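Local coordinates for cobalamin-binding protein (Desulfitobacterium hafniense, PDB 4JGI) that binds methylcobalamin in a Rossmann-like domain and probably serves as the corrinoid-carrying component of a putative O-demethylase system, at residues A[68-71]-A[72-76]; A[133-136]-A[137-141]; A[163-167]-A[168-172]; A[185-189]-A[190-194]; A[203-206]-A[207-211]. All coordinates share one frame; numbering follows the deposited sequence.

Contact 1 (A[68-71]-A[72-76]); sequences EILQ and AAMDK
The carbonyls of Glu68, Ile69, Leu70 and Gln71 each receive an i to i+4 bond, from Ala72, Ala73, Met74 and Asp75 in turn, Met74 N lying 2.9 Å from Leu70 O. This is regular alpha helix, the late part of helix 60-77 in the helical B12-binding domain that precedes the Rossmann-like one. Leu70 and Met74 form an apolar pair on one side of the helix: Leu70 CG sits 4.3 Å from Met74 CG, and both side chains run on to meet helix 32-54, Leu70 at Phe42 and Met46, Met74 at Ile39. Met74 CG also leans against the backbone, 3.2 Å from Leu70 O. Gln71 and Asp75, on another side of the helix, cross at an angle, with amide and carboxylate planes only 24° apart. With Gln71 CG anti to the backbone N (chi1 -173°) and the chain folding at chi2, the amide swings round to face the next turn; the Gln71 side chain also touches Glu114 and Ala115 of helix 104-115. Lys76 curls back so that NZ adds a weak bond to Ala72 O. Gln71 NE2 donates to Asp75 OD1 at 3.1 Å, a bent bond that meets the oxygen from above the carboxylate plane.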
# COMPACT_ATOMS: atom_id res chain seq x y z
N GLU A 68 6.63 -2.10 9.24
CA GLU A 68 7.61 -1.45 10.07
C GLU A 68 9.03 -1.85 9.73
O GLU A 68 9.93 -1.02 9.71
CB GLU A 68 7.35 -1.72 11.54
CG GLU A 68 5.96 -1.27 12.00
CD GLU A 68 5.53 0.16 11.77
OE1 GLU A 68 6.36 1.04 11.62
OE2 GLU A 68 4.31 0.40 11.67
N ILE A 69 9.20 -3.12 9.38
CA ILE A 69 10.53 -3.63 8.99
C ILE A 69 10.98 -3.04 7.65
O ILE A 69 12.11 -2.53 7.46
CB ILE A 69 10.54 -5.17 8.94
CG1 ILE A 69 10.49 -5.73 10.39
CG2 ILE A 69 11.73 -5.76 8.17
CD1 ILE A 69 10.23 -7.20 10.45
N LEU A 70 10.06 -2.95 6.70
CA LEU A 70 10.43 -2.29 5.40
C LEU A 70 10.78 -0.83 5.64
O LEU A 70 11.71 -0.30 5.07
CB LEU A 70 9.35 -2.47 4.36
CG LEU A 70 9.68 -1.93 2.98
CD1 LEU A 70 10.90 -2.65 2.41
CD2 LEU A 70 8.46 -2.13 2.05
N GLN A 71 9.94 -0.13 6.41
CA GLN A 71 10.21 1.28 6.62
C GLN A 71 11.56 1.48 7.26
O GLN A 71 12.25 2.43 6.93
CB GLN A 71 9.10 1.92 7.46
CG GLN A 71 9.25 3.41 7.58
CD GLN A 71 9.12 4.13 6.24
OE1 GLN A 71 8.05 4.23 5.73
NE2 GLN A 71 10.21 4.65 5.73
N ALA A 72 11.93 0.63 8.23
CA ALA A 72 13.25 0.77 8.88
C ALA A 72 14.38 0.58 7.91
O ALA A 72 15.34 1.35 7.88
CB ALA A 72 13.34 -0.21 10.01
N ALA A 73 14.26 -0.39 7.02
CA ALA A 73 15.27 -0.59 5.97
C ALA A 73 15.35 0.58 5.05
O ALA A 73 16.45 1.02 4.72
CB ALA A 73 14.93 -1.86 5.15
N MET A 74 14.20 1.11 4.64
CA MET A 74 14.17 2.31 3.77
C MET A 74 14.81 3.51 4.39
O MET A 74 15.50 4.24 3.69
CB MET A 74 12.78 2.65 3.35
CG MET A 74 12.21 1.56 2.52
SD MET A 74 13.12 1.26 0.97
CE MET A 74 13.05 2.89 0.46
N ASP A 75 14.63 3.68 5.70
CA ASP A 75 15.19 4.83 6.41
C ASP A 75 16.71 4.73 6.40
O ASP A 75 17.40 5.75 6.32
CB ASP A 75 14.72 4.87 7.89
CG ASP A 75 13.25 5.18 8.07
OD1 ASP A 75 12.64 5.79 7.18
OD2 ASP A 75 12.72 4.84 9.18
N LYS A 76 17.24 3.50 6.49
CA LYS A 76 18.67 3.34 6.45
C LYS A 76 19.27 3.53 5.11
O LYS A 76 20.41 4.02 5.02
CB LYS A 76 19.08 1.99 6.93
CG LYS A 76 18.95 1.88 8.39
CD LYS A 76 19.39 0.52 8.88
CE LYS A 76 18.90 0.27 10.31
NZ LYS A 76 17.38 0.17 10.40

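Contact 2 (A[133-136]-A[137-141]); sequences VDKV and KEVNP
Lys137 N, Glu138 N, Val139 N and Asn140 N bond in turn to the carbonyls of Val133, Asp134, Lys135 and Val136, forming the last turns of helix 129-139 in the Rossmann-like domain. The final bond, Asn140 N to Val136 O, is 2.9 Å long although Asn140 has already left helical angles with positive phi. Apolar contacts span four or five residues. Pro141 packs back on the last turn, its CD 3.9 Å from Val136 CG1 and at about a right angle to that side chain, while Lys137 CE passes 4.0 Å from Val133 CG1. The charged groups come last. A trans chi1 (-167°) followed by a bend at chi2 carries the Lys135 chain across Glu138 into a long salt bridge, Lys135 NZ to Glu138 OE1 3.6 Å. On the way Lys135 CE comes 4.0 Å from Val139 CG1. Were Lys135 an alanine, the Glu138 carboxylate would probably lose this mate and Val139 CG1 would be bared on the flank that the methylenes cover. Lys137 NZ finds its partner in Glu167, beyond helix 151-166; Asp134 OD1, 4.5 Å from Lys137 NZ, is near but not bridged. Lysine methylenes thus serve as apolar cover, those of Lys135 also over Val93 and Phe121 of the sheet, while the ammonium groups settle against acids farther out.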
# COMPACT_ATOMS: atom_id res chain seq x y z
N VAL A 133 -13.33 13.80 -2.59
CA VAL A 133 -13.25 14.41 -3.91
C VAL A 133 -12.48 15.72 -3.91
O VAL A 133 -11.60 15.97 -4.80
CB VAL A 133 -14.65 14.57 -4.52
CG1 VAL A 133 -14.59 15.41 -5.82
CG2 VAL A 133 -15.30 13.27 -4.70
N ASP A 134 -12.69 16.58 -2.91
CA ASP A 134 -11.90 17.80 -2.79
C ASP A 134 -10.40 17.57 -2.66
O ASP A 134 -9.56 18.25 -3.30
CB ASP A 134 -12.47 18.73 -1.71
CG ASP A 134 -13.87 19.37 -2.17
OD1 ASP A 134 -14.29 19.26 -3.36
OD2 ASP A 134 -14.60 19.95 -1.34
N LYS A 135 -10.01 16.52 -1.93
CA LYS A 135 -8.63 16.22 -1.79
C LYS A 135 -8.00 15.73 -3.13
O LYS A 135 -6.91 16.03 -3.44
CB LYS A 135 -8.41 15.15 -0.71
CG LYS A 135 -6.94 15.02 -0.30
CD LYS A 135 -6.42 16.28 0.43
CE LYS A 135 -5.09 16.07 1.07
NZ LYS A 135 -4.80 17.33 1.84
N VAL A 136 -8.77 14.98 -3.90
CA VAL A 136 -8.31 14.50 -5.21
C VAL A 136 -8.11 15.70 -6.14
O VAL A 136 -7.09 15.78 -6.82
CB VAL A 136 -9.31 13.51 -5.79
CG1 VAL A 136 -9.01 13.21 -7.25
CG2 VAL A 136 -9.40 12.24 -5.01
N LYS A 137 -9.04 16.66 -6.11
CA LYS A 137 -8.81 17.88 -6.89
C LYS A 137 -7.56 18.64 -6.50
O LYS A 137 -6.88 19.23 -7.34
CB LYS A 137 -10.01 18.85 -6.77
CG LYS A 137 -11.29 18.35 -7.35
CD LYS A 137 -12.42 19.31 -7.06
CE LYS A 137 -13.68 18.79 -7.73
NZ LYS A 137 -14.77 19.78 -7.84
N GLU A 138 -7.29 18.71 -5.17
CA GLU A 138 -6.15 19.38 -4.64
C GLU A 138 -4.82 18.79 -5.00
O GLU A 138 -3.87 19.53 -5.35
CB GLU A 138 -6.31 19.51 -3.12
CG GLU A 138 -5.19 20.29 -2.44
CD GLU A 138 -5.27 20.29 -0.90
OE1 GLU A 138 -6.28 19.82 -0.32
OE2 GLU A 138 -4.34 20.85 -0.22
N VAL A 139 -4.67 17.47 -4.88
CA VAL A 139 -3.35 16.87 -4.98
C VAL A 139 -3.12 16.00 -6.24
O VAL A 139 -2.02 15.59 -6.54
CB VAL A 139 -2.97 16.12 -3.69
CG1 VAL A 139 -3.34 16.93 -2.45
CG2 VAL A 139 -3.69 14.80 -3.57
N ASN A 140 -4.17 15.77 -7.01
CA ASN A 140 -4.07 14.99 -8.24
C ASN A 140 -3.31 13.65 -8.08
O ASN A 140 -2.28 13.38 -8.72
CB ASN A 140 -3.54 15.82 -9.42
CG ASN A 140 -4.70 16.50 -10.21
OD1 ASN A 140 -5.72 15.90 -10.71
ND2 ASN A 140 -4.55 17.73 -10.30
N PRO A 141 -3.87 12.78 -7.22
CA PRO A 141 -3.16 11.54 -7.00
C PRO A 141 -3.27 10.59 -8.15
O PRO A 141 -4.24 10.61 -8.91
CB PRO A 141 -3.93 10.93 -5.84
CG PRO A 141 -5.35 11.40 -6.06
CD PRO A 141 -5.18 12.83 -6.51

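Contact 3 (A[163-167]-A[168-172])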
# COMPACT_ATOMS: atom_id res chain seq x y z
N ALA A 163 -19.00 10.22 -7.82
CA ALA A 163 -18.61 11.63 -7.72
C ALA A 163 -17.35 11.98 -8.49
O ALA A 163 -17.25 12.99 -9.09
CB ALA A 163 -18.46 12.04 -6.29
N LEU A 164 -16.38 11.08 -8.49
CA LEU A 164 -15.16 11.29 -9.28
C LEU A 164 -15.49 11.27 -10.76
O LEU A 164 -14.87 12.05 -11.53
CB LEU A 164 -14.11 10.24 -8.93
CG LEU A 164 -13.58 10.36 -7.47
CD1 LEU A 164 -12.76 9.08 -7.22
CD2 LEU A 164 -12.73 11.60 -7.31
N LYS A 165 -16.41 10.42 -11.17
CA LYS A 165 -16.87 10.37 -12.56
C LYS A 165 -17.57 11.71 -12.92
O LYS A 165 -17.26 12.32 -13.99
CB LYS A 165 -17.82 9.15 -12.83
CG LYS A 165 -17.15 7.79 -12.95
CD LYS A 165 -18.14 6.61 -13.21
CE LYS A 165 -17.60 5.22 -12.66
NZ LYS A 165 -18.38 3.86 -12.33
N ALA A 166 -18.42 12.21 -12.05
CA ALA A 166 -19.14 13.46 -12.31
C ALA A 166 -18.23 14.67 -12.45
O ALA A 166 -18.51 15.59 -13.23
CB ALA A 166 -20.17 13.69 -11.24
N GLU A 167 -17.12 14.66 -11.73
CA GLU A 167 -16.18 15.74 -11.73
C GLU A 167 -15.15 15.58 -12.81
O GLU A 167 -14.27 16.40 -12.86
CB GLU A 167 -15.48 15.82 -10.35
CG GLU A 167 -16.44 16.13 -9.23
CD GLU A 167 -17.25 17.43 -9.49
OE1 GLU A 167 -16.71 18.45 -10.00
OE2 GLU A 167 -18.50 17.42 -9.30
N GLY A 168 -15.20 14.52 -13.65
CA GLY A 168 -14.18 14.35 -14.70
C GLY A 168 -12.79 13.95 -14.23
O GLY A 168 -11.79 14.17 -14.90
N LEU A 169 -12.74 13.44 -13.02
CA LEU A 169 -11.47 12.99 -12.40
C LEU A 169 -11.18 11.47 -12.50
O LEU A 169 -10.00 11.05 -12.37
CB LEU A 169 -11.42 13.42 -10.94
CG LEU A 169 -11.64 14.92 -10.70
CD1 LEU A 169 -11.91 15.11 -9.21
CD2 LEU A 169 -10.37 15.66 -11.11
N ARG A 170 -12.22 10.68 -12.69
CA ARG A 170 -12.13 9.21 -12.55
C ARG A 170 -11.18 8.57 -13.53
O ARG A 170 -10.46 7.63 -13.25
CB ARG A 170 -13.50 8.58 -12.74
CG ARG A 170 -13.50 7.02 -12.83
CD ARG A 170 -13.27 6.56 -11.47
NE ARG A 170 -13.31 5.05 -11.54
CZ ARG A 170 -12.24 4.29 -11.71
NH1 ARG A 170 -11.10 4.83 -11.93
NH2 ARG A 170 -12.31 2.99 -11.50
N ASN A 171 -11.17 9.03 -14.75
CA ASN A 171 -10.43 8.31 -15.79
C ASN A 171 -8.96 8.55 -15.70
O ASN A 171 -8.22 7.89 -16.37
CB ASN A 171 -10.92 8.77 -17.14
CG ASN A 171 -12.32 8.33 -17.43
OD1 ASN A 171 -12.78 7.29 -16.95
ND2 ASN A 171 -13.03 9.16 -18.19
N ASP A 172 -8.51 9.53 -14.93
CA ASP A 172 -7.11 9.77 -14.77
C ASP A 172 -6.52 9.27 -13.44
O ASP A 172 -5.40 9.67 -13.06
CB ASP A 172 -6.82 11.25 -14.99
CG ASP A 172 -6.99 11.65 -16.49
OD1 ASP A 172 -6.34 11.03 -17.36
OD2 ASP A 172 -7.78 12.59 -16.78
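Leu164 O is gripped by two backbone N-H groups after the helix has ended: Leu169 N at 2.9 Å, nearly in line with the C=O bond, and Arg170 N at 3.2 Å in a weak, more bent bond. One carbonyl further on, Lys165 O accepts from Gly168 N at 3.0 Å, the donor standing well above the carbonyl plane. Together the Leu169 and Gly168 bonds, with the positive phi of Gly168 (72°), make the Schellman motif that stops helix 151-166 before the chain enters strand 174-178 of the Rossmann-like domain. A side chain at Gly168 would press on Glu167 O. The apolar contact usual for this cap is present as well: Leu169 folds back so that CD1 lies 4.1 Å from Leu164 CD2, the two side chains meeting at about a right angle, and 3.8 Å from Glu167 CB. Shortening Leu169 to an alanine would probably open a gap beside Leu164 CD2 and Glu167 CB, leaving both without the methyl that now packs on them. Lys165 and Arg170 run side by side and point the same way, CG to CG 3.7 Å. The trans chi1 of Arg170 (171°) lays its first carbons along Lys165; beyond them NH2 reaches the carbonyl of Gly191 and the carboxylate of Asp193.

Contact 4 (A[185-189]-A[190-194]); sequences NVCQR and VGADD
The carbonyl plane of Cys187 is approached on opposite faces by two N-H groups, Gly191 N at 2.9 Å and Ala192 N at 3.2 Å from Cys187 O, each tilted 21° out of that plane. This one oxygen therefore carries two bonds at the point where helix 184-190 runs out. Gly191 N also makes a weak bond to Gln188 O, 3.3 Å away, and together with the Ala192 bond this completes a Schellman motif with Gly191 as its C-prime residue. The positive phi there (91°) suits glycine, since a CB would be jammed against the carbonyl oxygen of Val190.

Side chains add to the turn. Cys187 SG stands anti to the backbone N (chi1 -179°), which directs the sulfur against the outgoing chain: it lies 3.9 Å from Ala192 CB, 3.6 Å from Ala192 O and 3.7 Å from Asp194 C. These contacts are those of packing. One turn back, Val186 and Val190 lie side by side, CG1 to CG2 4.1 Å, and Val190 CG2 presses to 3.3 Å from Val186 O.

Val190 packs on Met157 and Val161 of helix 151-166, whereas Ala192 rests on Val175 and Ile177 of strand 174-178. Asp193 OD2 accepts from Val175 N, and Asp194 pairs through its backbone with Ile177, where the short loop after the capped helix joins the outermost strand 194-195 of the parallel sheet.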
# COMPACT_ATOMS: atom_id res chain seq x y z
N ASN A 185 -17.04 -9.10 -6.46
CA ASN A 185 -18.42 -8.62 -6.55
C ASN A 185 -18.60 -7.18 -6.03
O ASN A 185 -19.26 -6.33 -6.64
CB ASN A 185 -19.37 -9.57 -5.83
CG ASN A 185 -20.80 -9.05 -5.83
OD1 ASN A 185 -21.48 -9.06 -6.87
ND2 ASN A 185 -21.25 -8.58 -4.68
N VAL A 186 -18.01 -6.90 -4.88
CA VAL A 186 -18.07 -5.54 -4.29
C VAL A 186 -17.26 -4.57 -5.23
O VAL A 186 -17.73 -3.48 -5.50
CB VAL A 186 -17.46 -5.52 -2.88
CG1 VAL A 186 -17.38 -4.11 -2.34
CG2 VAL A 186 -18.24 -6.46 -1.96
N CYS A 187 -16.14 -5.02 -5.78
CA CYS A 187 -15.31 -4.19 -6.62
C CYS A 187 -16.12 -3.74 -7.86
O CYS A 187 -16.16 -2.58 -8.21
CB CYS A 187 -14.06 -4.94 -7.03
SG CYS A 187 -12.91 -4.03 -8.05
N GLN A 188 -16.78 -4.72 -8.48
CA GLN A 188 -17.70 -4.40 -9.58
C GLN A 188 -18.87 -3.46 -9.24
O GLN A 188 -19.16 -2.53 -10.00
CB GLN A 188 -18.26 -5.69 -10.13
CG GLN A 188 -17.15 -6.43 -10.86
CD GLN A 188 -16.63 -5.67 -12.07
OE1 GLN A 188 -17.43 -5.21 -12.88
NE2 GLN A 188 -15.29 -5.53 -12.20
N ARG A 189 -19.48 -3.65 -8.09
CA ARG A 189 -20.60 -2.81 -7.70
C ARG A 189 -20.14 -1.36 -7.43
O ARG A 189 -20.80 -0.37 -7.76
CB ARG A 189 -21.31 -3.37 -6.46
CG ARG A 189 -22.59 -2.61 -6.11
CD ARG A 189 -23.51 -3.46 -5.24
NE ARG A 189 -22.76 -4.25 -4.24
CZ ARG A 189 -22.39 -3.83 -3.03
NH1 ARG A 189 -22.71 -2.61 -2.59
NH2 ARG A 189 -21.71 -4.64 -2.25
N VAL A 190 -18.97 -1.24 -6.84
CA VAL A 190 -18.38 0.04 -6.56
C VAL A 190 -17.90 0.76 -7.81
O VAL A 190 -17.91 2.01 -7.85
CB VAL A 190 -17.24 -0.10 -5.49
CG1 VAL A 190 -16.37 1.13 -5.40
CG2 VAL A 190 -17.86 -0.46 -4.17
N GLY A 191 -17.39 0.02 -8.78
CA GLY A 191 -16.79 0.66 -9.90
C GLY A 191 -15.31 0.89 -9.76
O GLY A 191 -14.71 1.69 -10.46
N ALA A 192 -14.68 0.16 -8.82
CA ALA A 192 -13.23 0.26 -8.64
C ALA A 192 -12.40 -0.42 -9.68
O ALA A 192 -12.92 -1.31 -10.39
CB ALA A 192 -12.86 -0.24 -7.22
N ASP A 193 -11.12 -0.14 -9.73
CA ASP A 193 -10.22 -0.83 -10.61
C ASP A 193 -9.73 -2.16 -10.06
O ASP A 193 -9.55 -3.11 -10.82
CB ASP A 193 -9.02 0.07 -10.98
CG ASP A 193 -9.47 1.27 -11.76
OD1 ASP A 193 -9.88 1.06 -12.91
OD2 ASP A 193 -9.43 2.38 -11.25
N ASP A 194 -9.56 -2.24 -8.73
CA ASP A 194 -9.17 -3.52 -8.13
C ASP A 194 -9.51 -3.47 -6.64
O ASP A 194 -9.90 -2.43 -6.10
CB ASP A 194 -7.70 -3.81 -8.31
CG ASP A 194 -7.41 -5.37 -8.54
OD1 ASP A 194 -8.24 -6.26 -8.14
OD2 ASP A 194 -6.32 -5.61 -9.09

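Contact 5 (A[203-206]-A[207-211])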
# COMPACT_ATOMS: atom_id res chain seq x y z
N VAL A 203 -0.40 -3.27 -2.02
CA VAL A 203 0.79 -2.55 -2.43
C VAL A 203 1.30 -3.06 -3.77
O VAL A 203 1.73 -2.26 -4.62
CB VAL A 203 1.90 -2.59 -1.39
CG1 VAL A 203 3.17 -1.98 -1.91
CG2 VAL A 203 1.45 -1.89 -0.14
N LYS A 204 1.29 -4.38 -3.91
CA LYS A 204 1.68 -5.06 -5.19
C LYS A 204 0.87 -4.47 -6.35
O LYS A 204 1.45 -4.11 -7.40
CB LYS A 204 1.45 -6.56 -5.13
CG LYS A 204 1.88 -7.25 -6.45
CD LYS A 204 1.44 -8.72 -6.42
CE LYS A 204 1.70 -9.52 -7.69
NZ LYS A 204 1.70 -11.04 -7.58
N ILE A 205 -0.43 -4.37 -6.14
CA ILE A 205 -1.32 -3.77 -7.17
C ILE A 205 -0.94 -2.35 -7.51
O ILE A 205 -0.83 -1.95 -8.71
CB ILE A 205 -2.79 -3.92 -6.78
CG1 ILE A 205 -3.26 -5.37 -6.75
CG2 ILE A 205 -3.68 -3.04 -7.65
CD1 ILE A 205 -4.50 -5.64 -5.95
N CYS A 206 -0.70 -1.56 -6.51
CA CYS A 206 -0.43 -0.17 -6.68
C CYS A 206 0.94 0.06 -7.37
O CYS A 206 1.09 0.94 -8.22
CB CYS A 206 -0.44 0.51 -5.32
SG CYS A 206 -2.08 0.72 -4.56
N GLN A 207 1.90 -0.76 -6.99
CA GLN A 207 3.22 -0.71 -7.66
C GLN A 207 3.14 -1.02 -9.17
O GLN A 207 3.80 -0.33 -9.95
CB GLN A 207 4.20 -1.64 -6.99
CG GLN A 207 4.67 -1.17 -5.63
CD GLN A 207 5.68 -0.01 -5.60
OE1 GLN A 207 5.68 0.92 -6.42
NE2 GLN A 207 6.56 -0.05 -4.60
N ARG A 208 2.28 -1.96 -9.55
CA ARG A 208 2.05 -2.26 -10.95
C ARG A 208 1.45 -1.07 -11.69
O ARG A 208 1.78 -0.82 -12.85
CB ARG A 208 1.18 -3.53 -11.13
CG ARG A 208 1.85 -4.81 -10.67
CD ARG A 208 1.01 -6.03 -10.70
NE ARG A 208 1.88 -7.22 -10.61
CZ ARG A 208 1.58 -8.42 -11.10
NH1 ARG A 208 0.36 -8.65 -11.54
NH2 ARG A 208 2.48 -9.44 -11.09
N TRP A 209 0.51 -0.34 -11.04
CA TRP A 209 -0.06 0.83 -11.71
C TRP A 209 0.87 2.02 -11.94
O TRP A 209 0.68 2.81 -12.87
CB TRP A 209 -1.21 1.26 -10.83
CG TRP A 209 -2.44 0.42 -10.91
CD1 TRP A 209 -2.86 -0.38 -11.97
CD2 TRP A 209 -3.47 0.36 -9.94
NE1 TRP A 209 -4.08 -0.92 -11.68
CE2 TRP A 209 -4.47 -0.49 -10.43
CE3 TRP A 209 -3.64 0.92 -8.65
CZ2 TRP A 209 -5.63 -0.79 -9.73
CZ3 TRP A 209 -4.79 0.62 -7.97
CH2 TRP A 209 -5.80 -0.16 -8.50
N VAL A 210 1.88 2.18 -11.11
CA VAL A 210 2.72 3.34 -11.20
C VAL A 210 4.07 3.03 -11.85
O VAL A 210 4.36 1.87 -12.06
CB VAL A 210 2.82 4.09 -9.85
CG1 VAL A 210 1.41 4.32 -9.33
CG2 VAL A 210 3.63 3.37 -8.79
N GLY A 211 4.84 4.05 -12.17
CA GLY A 211 6.07 3.84 -12.99
C GLY A 211 7.28 4.73 -12.69
O GLY A 211 7.49 5.77 -13.33
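Cys206, Gln207 and Ile205 have the most surface covered where helix 199-209, the last helix of the Rossmann-like domain, finishes its final turns. Ile205 meets Trp209 one turn on. Its CG2, anti to the backbone N while CG1 takes chi1 -65°, stands over the face of the indole, 3.6 Å from the centroid of the six-membered ring and 11° off the normal, a CH-pi contact. Ile205 O also lies over a face of the ring, 3.6 Å from Trp209 CG, while accepting the bond from Trp209 N. The indole is thus packed flat along its own helix, and beyond it touches Ile143, Lys174 and Ile176 of the sheet.

Cys206 meets the same ring obliquely, SG 4.4 Å from Trp209 CZ3, a sulfur-aromatic contact well away from the ring normal. Its side chain also touches Phe109 and Phe118, and is about 6 Å from the bound cobalamin. Cys206 O receives a weak bond from Val210 N, where the helix gives out.

Gln207 belongs to another side. Its N bonds to Val203 O at 2.8 Å, and its CG presses on that same oxygen at 3.3 Å while running alongside Val203 CG1; its amide NE2 bonds weakly to Ser116 O.

Lys204 and Arg208 lie side by side, pointing the same way, the lysine's CE over one face of the guanidinium and 3.5 Å from Arg208 NH2. Both groups are cationic, and the 3.9 Å between Lys204 NZ and Arg208 NH2 is a proximity of like charges, not a bond.

How the contacts relate
From the N terminus the five contacts follow in series; none nests in or crosses another, and each is a local closure along a helix or at its end. Contact 1 is in the helical domain, its nearest atoms about 7 Å from contact 5 and farther from the others. Contacts 2, 3 and 4 are the ends of three successive helices of the Rossmann-like domain, each leading to a strand, and they join like links: Lys137 and Glu167 bridge contact 2 to contact 3, and Arg170 carries contact 3 to contact 4. Contact 4 then packs through Asp193 and Asp194 on Ile205 and Trp209 of contact 5. That last helix, close to the cobalamin, ends the chain against the sheet.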